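Local coordinates for terminal oxygenase component of carbazole 1,9a-dioxygenase (Nocardioides aromaticivorans, PDB 3GCF), which probably catalyses the angular dioxygenation of carbazole, using a Rieske [2Fe-2S] cluster to pass electrons to a mononuclear iron site, at residues G56-L61 and I71-A76; R78-S83 and V94-H99. All blocks are in the same frame, centred on the assembly; numbering follows the deposited sequence.

Contact 1 (G56-L61 and I71-A76). With FES (Fe2/s2 (inorganic) cluster), chain Q.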
loop_
_atom_site.group_PDB
_atom_site.type_symbol
_atom_site.label_atom_id
_atom_site.label_comp_id
_atom_site.label_asym_id
_atom_site.label_seq_id
_atom_site.Cartn_x
_atom_site.Cartn_y
_atom_site.Cartn_z
ATOM N N GLY A 56 1.083 17.417 9.878
ATOM C CA GLY A 56 1.096 17.428 8.425
ATOM C C GLY A 56 2.237 18.202 7.779
ATOM O O GLY A 56 2.448 18.100 6.573
ATOM N N GLU A 57 2.979 18.974 8.567
ATOM C CA GLU A 57 4.082 19.763 8.021
ATOM C C GLU A 57 5.449 19.116 8.191
ATOM O O GLU A 57 5.804 18.673 9.282
ATOM C CB GLU A 57 4.118 21.152 8.669
ATOM C CG GLU A 57 2.885 22.000 8.414
ATOM C CD GLU A 57 3.032 23.404 8.967
ATOM O OE1 GLU A 57 3.869 24.165 8.439
ATOM O OE2 GLU A 57 2.318 23.748 9.931
ATOM N N LYS A 58 6.214 19.062 7.106
ATOM C CA LYS A 58 7.556 18.498 7.161
ATOM C C LYS A 58 8.475 19.629 7.610
ATOM O O LYS A 58 8.533 20.688 6.988
ATOM C CB LYS A 58 7.975 17.963 5.788
ATOM C CG LYS A 58 7.203 16.721 5.351
ATOM C CD LYS A 58 7.613 16.253 3.962
ATOM C CE LYS A 58 9.053 15.735 3.922
ATOM N NZ LYS A 58 9.239 14.468 4.700
ATOM N N VAL A 59 9.176 19.405 8.713
ATOM C CA VAL A 59 10.062 20.411 9.264
ATOM C C VAL A 59 11.483 19.887 9.349
ATOM O O VAL A 59 11.701 18.711 9.631
ATOM C CB VAL A 59 9.604 20.818 10.685
ATOM C CG1 VAL A 59 10.491 21.933 11.222
ATOM C CG2 VAL A 59 8.135 21.245 10.656
ATOM N N LEU A 60 12.447 20.766 9.108
ATOM C CA LEU A 60 13.849 20.394 9.185
ATOM C C LEU A 60 14.470 21.117 10.373
ATOM O O LEU A 60 14.389 22.345 10.474
ATOM C CB LEU A 60 14.583 20.795 7.902
ATOM C CG LEU A 60 16.071 20.444 7.841
ATOM C CD1 LEU A 60 16.230 18.935 7.728
ATOM C CD2 LEU A 60 16.722 21.135 6.642
ATOM N N LEU A 61 15.084 20.360 11.275
ATOM C CA LEU A 61 15.723 20.957 12.438
ATOM C C LEU A 61 17.234 20.860 12.328
ATOM O O LEU A 61 17.762 19.900 11.778
ATOM C CB LEU A 61 15.292 20.239 13.723
ATOM C CG LEU A 61 13.804 20.095 14.058
ATOM C CD1 LEU A 61 13.664 19.234 15.305
ATOM C CD2 LEU A 61 13.175 21.462 14.273
ATOM N N ILE A 71 13.026 25.057 10.025
ATOM C CA ILE A 71 12.639 25.609 8.736
ATOM C C ILE A 71 11.835 24.564 7.962
ATOM O O ILE A 71 11.985 23.366 8.190
ATOM C CB ILE A 71 13.897 26.037 7.921
ATOM C CG1 ILE A 71 13.476 26.715 6.617
ATOM C CG2 ILE A 71 14.779 24.822 7.623
ATOM C CD1 ILE A 71 14.573 27.583 6.006
ATOM N N ALA A 72 10.969 25.016 7.064
ATOM C CA ALA A 72 10.159 24.095 6.283
ATOM C C ALA A 72 11.072 23.167 5.480
ATOM O O ALA A 72 12.025 23.621 4.834
ATOM C CB ALA A 72 9.237 24.871 5.352
ATOM N N ASP A 73 10.781 21.871 5.535
ATOM C CA ASP A 73 11.574 20.875 4.824
ATOM C C ASP A 73 11.049 20.709 3.396
ATOM O O ASP A 73 10.619 19.627 2.989
ATOM C CB ASP A 73 11.523 19.544 5.579
ATOM C CG ASP A 73 12.480 18.516 5.017
ATOM O OD1 ASP A 73 13.435 18.900 4.311
ATOM O OD2 ASP A 73 12.287 17.317 5.298
ATOM N N GLY A 74 11.090 21.808 2.649
ATOM C CA GLY A 74 10.621 21.825 1.278
ATOM C C GLY A 74 11.172 23.059 0.590
ATOM O O GLY A 74 10.961 24.183 1.046
ATOM N N CYS A 75 11.892 22.849 -0.506
ATOM C CA CYS A 75 12.485 23.944 -1.257
ATOM C C CYS A 75 11.403 24.723 -2.004
ATOM O O CYS A 75 10.420 24.149 -2.476
ATOM C CB CYS A 75 13.509 23.381 -2.249
ATOM S SG CYS A 75 14.489 24.612 -3.134
ATOM N N ALA A 76 11.589 26.033 -2.116
ATOM C CA ALA A 76 10.625 26.878 -2.814
ATOM C C ALA A 76 10.704 26.693 -4.331
ATOM O O ALA A 76 9.744 26.983 -5.048
ATOM C CB ALA A 76 10.867 28.344 -2.459
HETATM FE FE1 FES Q . 15.829 23.216 -4.411
HETATM FE FE2 FES Q . 15.928 23.568 -7.088
HETATM S S1 FES Q . 17.227 24.520 -5.587
HETATM S S2 FES Q . 14.467 22.257 -5.869
HETATM O O HOH W 1 10.946 16.650 7.482
#
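L60 and I71 form a hydrogen-bonded antiparallel pair in the β-hairpin of strands 57-64 and 67-72, part of the Rieske domain. L60 N donates to I71 O at 2.8 Å, and I71 N returns a bond to L60 O at 3.1 Å. On the face these two side chains share, CB of L60 meets the CG2 branch of I71. V59 and A72 make the neighbouring non-hydrogen-bonded pair, and CG1 of V59 lies against I71 O.

D73 continues the pairing just past the strand end, at the centre of an inverse gamma turn. Its N donates to K58 O at 2.9 Å. Its CB packs on the K58 backbone and touches CB of both K58 and L60. CG lies anti to the backbone N (chi1 -172°), which turns the carboxylate across the line of strand 57-64, toward the 78-83 loop. There OD2 takes a hydrogen bond from S83 OG, and OD1 lies near F82 N. K58 bends at its last two torsions toward this group, but its NZ stays beyond salt-bridge range. C75 binds an iron of the cluster. One water lies within hydrogen-bonding distance of both D73 OD2 (2.6 Å) and V59 O (3.1 Å).

Contact 2 (R78-S83 and V94-H99). With FES (Fe2/s2 (inorganic) cluster), chain Q.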
loop_
_atom_site.group_PDB
_atom_site.type_symbol
_atom_site.label_atom_id
_atom_site.label_comp_id
_atom_site.label_asym_id
_atom_site.label_seq_id
_atom_site.Cartn_x
_atom_site.Cartn_y
_atom_site.Cartn_z
ATOM N N ARG A 78 11.496 23.660 -6.564
ATOM C CA ARG A 78 10.695 22.552 -7.070
ATOM C C ARG A 78 10.152 21.647 -5.960
ATOM O O ARG A 78 9.911 20.458 -6.168
ATOM C CB ARG A 78 11.498 21.739 -8.090
ATOM C CG ARG A 78 11.967 22.564 -9.289
ATOM C CD ARG A 78 12.534 21.667 -10.389
ATOM N NE ARG A 78 11.505 20.770 -10.904
ATOM C CZ ARG A 78 11.090 20.745 -12.167
ATOM N NH1 ARG A 78 11.619 21.566 -13.065
ATOM N NH2 ARG A 78 10.127 19.905 -12.525
ATOM N N GLY A 79 9.981 22.226 -4.776
ATOM C CA GLY A 79 9.408 21.514 -3.648
ATOM C C GLY A 79 10.087 20.317 -3.016
ATOM O O GLY A 79 9.470 19.659 -2.181
ATOM N N VAL A 80 11.331 20.015 -3.371
ATOM C CA VAL A 80 11.980 18.860 -2.762
ATOM C C VAL A 80 12.350 19.098 -1.300
ATOM O O VAL A 80 12.583 20.231 -0.877
ATOM C CB VAL A 80 13.274 18.445 -3.513
ATOM C CG1 VAL A 80 12.962 18.142 -4.974
ATOM C CG2 VAL A 80 14.329 19.537 -3.388
ATOM N N PRO A 81 12.359 18.028 -0.494
ATOM C CA PRO A 81 12.724 18.186 0.918
ATOM C C PRO A 81 14.246 18.224 1.036
ATOM O O PRO A 81 14.941 17.455 0.369
ATOM C CB PRO A 81 12.118 16.947 1.579
ATOM C CG PRO A 81 12.095 15.930 0.468
ATOM C CD PRO A 81 11.668 16.747 -0.728
ATOM N N PHE A 82 14.761 19.127 1.865
ATOM C CA PHE A 82 16.202 19.244 2.050
ATOM C C PHE A 82 16.723 17.976 2.716
ATOM O O PHE A 82 17.868 17.569 2.487
ATOM C CB PHE A 82 16.546 20.435 2.954
ATOM C CG PHE A 82 15.956 21.739 2.505
ATOM C CD1 PHE A 82 16.246 22.258 1.248
ATOM C CD2 PHE A 82 15.120 22.460 3.350
ATOM C CE1 PHE A 82 15.711 23.480 0.837
ATOM C CE2 PHE A 82 14.581 23.679 2.948
ATOM C CZ PHE A 82 14.877 24.189 1.689
ATOM N N SER A 83 15.877 17.365 3.547
ATOM C CA SER A 83 16.257 16.162 4.280
ATOM C C SER A 83 16.729 15.000 3.403
ATOM O O SER A 83 17.383 14.087 3.899
ATOM C CB SER A 83 15.119 15.715 5.213
ATOM O OG SER A 83 13.895 15.550 4.522
ATOM N N VAL A 94 20.898 27.016 5.041
ATOM C CA VAL A 94 20.714 25.657 4.581
ATOM C C VAL A 94 20.709 25.786 3.064
ATOM O O VAL A 94 20.159 26.750 2.524
ATOM C CB VAL A 94 19.378 25.034 5.094
ATOM C CG1 VAL A 94 18.183 25.801 4.552
ATOM C CG2 VAL A 94 19.309 23.564 4.686
ATOM N N SER A 95 21.362 24.851 2.383
ATOM C CA SER A 95 21.427 24.880 0.925
ATOM C C SER A 95 20.744 23.652 0.347
ATOM O O SER A 95 20.997 22.533 0.788
ATOM C CB SER A 95 22.886 24.926 0.450
ATOM O OG SER A 95 23.494 26.179 0.732
ATOM N N CYS A 96 19.875 23.864 -0.637
ATOM C CA CYS A 96 19.171 22.758 -1.268
ATOM C C CYS A 96 20.175 21.945 -2.076
ATOM O O CYS A 96 21.036 22.505 -2.748
ATOM C CB CYS A 96 18.066 23.286 -2.186
ATOM S SG CYS A 96 17.022 22.001 -2.931
ATOM N N TRP A 97 20.058 20.625 -1.998
ATOM C CA TRP A 97 20.937 19.706 -2.708
ATOM C C TRP A 97 20.702 19.666 -4.220
ATOM O O TRP A 97 21.540 19.156 -4.960
ATOM C CB TRP A 97 20.745 18.282 -2.177
ATOM C CG TRP A 97 19.299 17.827 -2.229
ATOM C CD1 TRP A 97 18.371 17.926 -1.229
ATOM C CD2 TRP A 97 18.610 17.260 -3.355
ATOM N NE1 TRP A 97 17.148 17.457 -1.662
ATOM C CE2 TRP A 97 17.268 17.043 -2.962
ATOM C CE3 TRP A 97 18.996 16.917 -4.661
ATOM C CZ2 TRP A 97 16.308 16.498 -3.829
ATOM C CZ3 TRP A 97 18.042 16.378 -5.521
ATOM C CH2 TRP A 97 16.714 16.174 -5.101
ATOM N N TYR A 98 19.572 20.190 -4.680
ATOM C CA TYR A 98 19.247 20.119 -6.103
ATOM C C TYR A 98 19.864 21.199 -6.999
ATOM O O TYR A 98 20.630 20.869 -7.904
ATOM C CB TYR A 98 17.722 20.077 -6.272
ATOM C CG TYR A 98 17.242 19.343 -7.509
ATOM C CD1 TYR A 98 18.108 18.542 -8.260
ATOM C CD2 TYR A 98 15.921 19.464 -7.942
ATOM C CE1 TYR A 98 17.668 17.886 -9.413
ATOM C CE2 TYR A 98 15.474 18.815 -9.090
ATOM C CZ TYR A 98 16.352 18.030 -9.823
ATOM O OH TYR A 98 15.912 17.406 -10.973
ATOM N N HIS A 99 19.535 22.471 -6.767
ATOM C CA HIS A 99 20.098 23.558 -7.575
ATOM C C HIS A 99 20.837 24.583 -6.712
ATOM O O HIS A 99 21.147 25.684 -7.173
ATOM C CB HIS A 99 19.012 24.295 -8.373
ATOM C CG HIS A 99 18.143 23.400 -9.200
ATOM N ND1 HIS A 99 17.021 22.779 -8.694
ATOM C CD2 HIS A 99 18.227 23.024 -10.498
ATOM C CE1 HIS A 99 16.452 22.061 -9.646
ATOM N NE2 HIS A 99 17.164 22.192 -10.751
HETATM FE FE1 FES Q . 15.829 23.216 -4.411
HETATM FE FE2 FES Q . 15.928 23.568 -7.088
HETATM S S1 FES Q . 17.227 24.520 -5.587
HETATM S S2 FES Q . 14.467 22.257 -5.869
#
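V80 and W97 cross at a slant between the two cluster-binding loops of the Rieske domain. V80 CB comes within 3.6 Å of W97 CZ2, while its CG2 touches both the indole and C96 SG. The W97 ring is turned so that its N-H edge meets the other loop. NE1 donates to P81 O at 3.0 Å, and that oxygen lies in the indole plane. W97 chi1 (55°) sets CG between the backbone N and carbonyl carbon, swinging the ring toward 78-83. A phenylalanine here would probably leave P81 O without this donor and open a gap beside V80.

F82 presents its ring edge to C96, with CE1 3.8 Å from C96 CB. One face of that ring takes V94 CG1. Y98 has H99 CE1 over one face and W97 CH2 over the opposite face, both offset toward the rim. C96 SG binds one iron of the cluster at 2.3 Å and accepts a bond from Y98 N. H99 ND1 binds the other iron at 2.1 Å. R78 CD approaches H99 CE1 at 4.0 Å, their guanidinium and ring planes 30° apart.

R78 makes a salt bridge to E182, and Y98 OH and H99 NE2 hydrogen-bond to N183 and D186, all three of the second subunit. Within the chain, F82 and V94 rest on L60 of strand 57-64, and V94 pairs through its backbone with Y103 of strand 101-104.

In the fold
Both contacts are largely buried and both reach the Rieske cluster, but they hold different elements. Contact 1 joins two strands of the six-stranded sheet through regular backbone bonds, and its lysine edge is exposed. Contact 2 joins mostly loop, with a short 3-10 start and a strand end. It rests on side-chain packing and one indole-to-carbonyl hydrogen bond; its iron ligands both come from 94-99, and none of its touching residues is exposed. It also faces another subunit through charged and polar groups, consistent with electron transfer between subunits as in related Rieske oxygenases. The two meet directly: C75 N lies 2.7 Å from V80 O, a probable hydrogen bond. C75 and C96 bind the same iron.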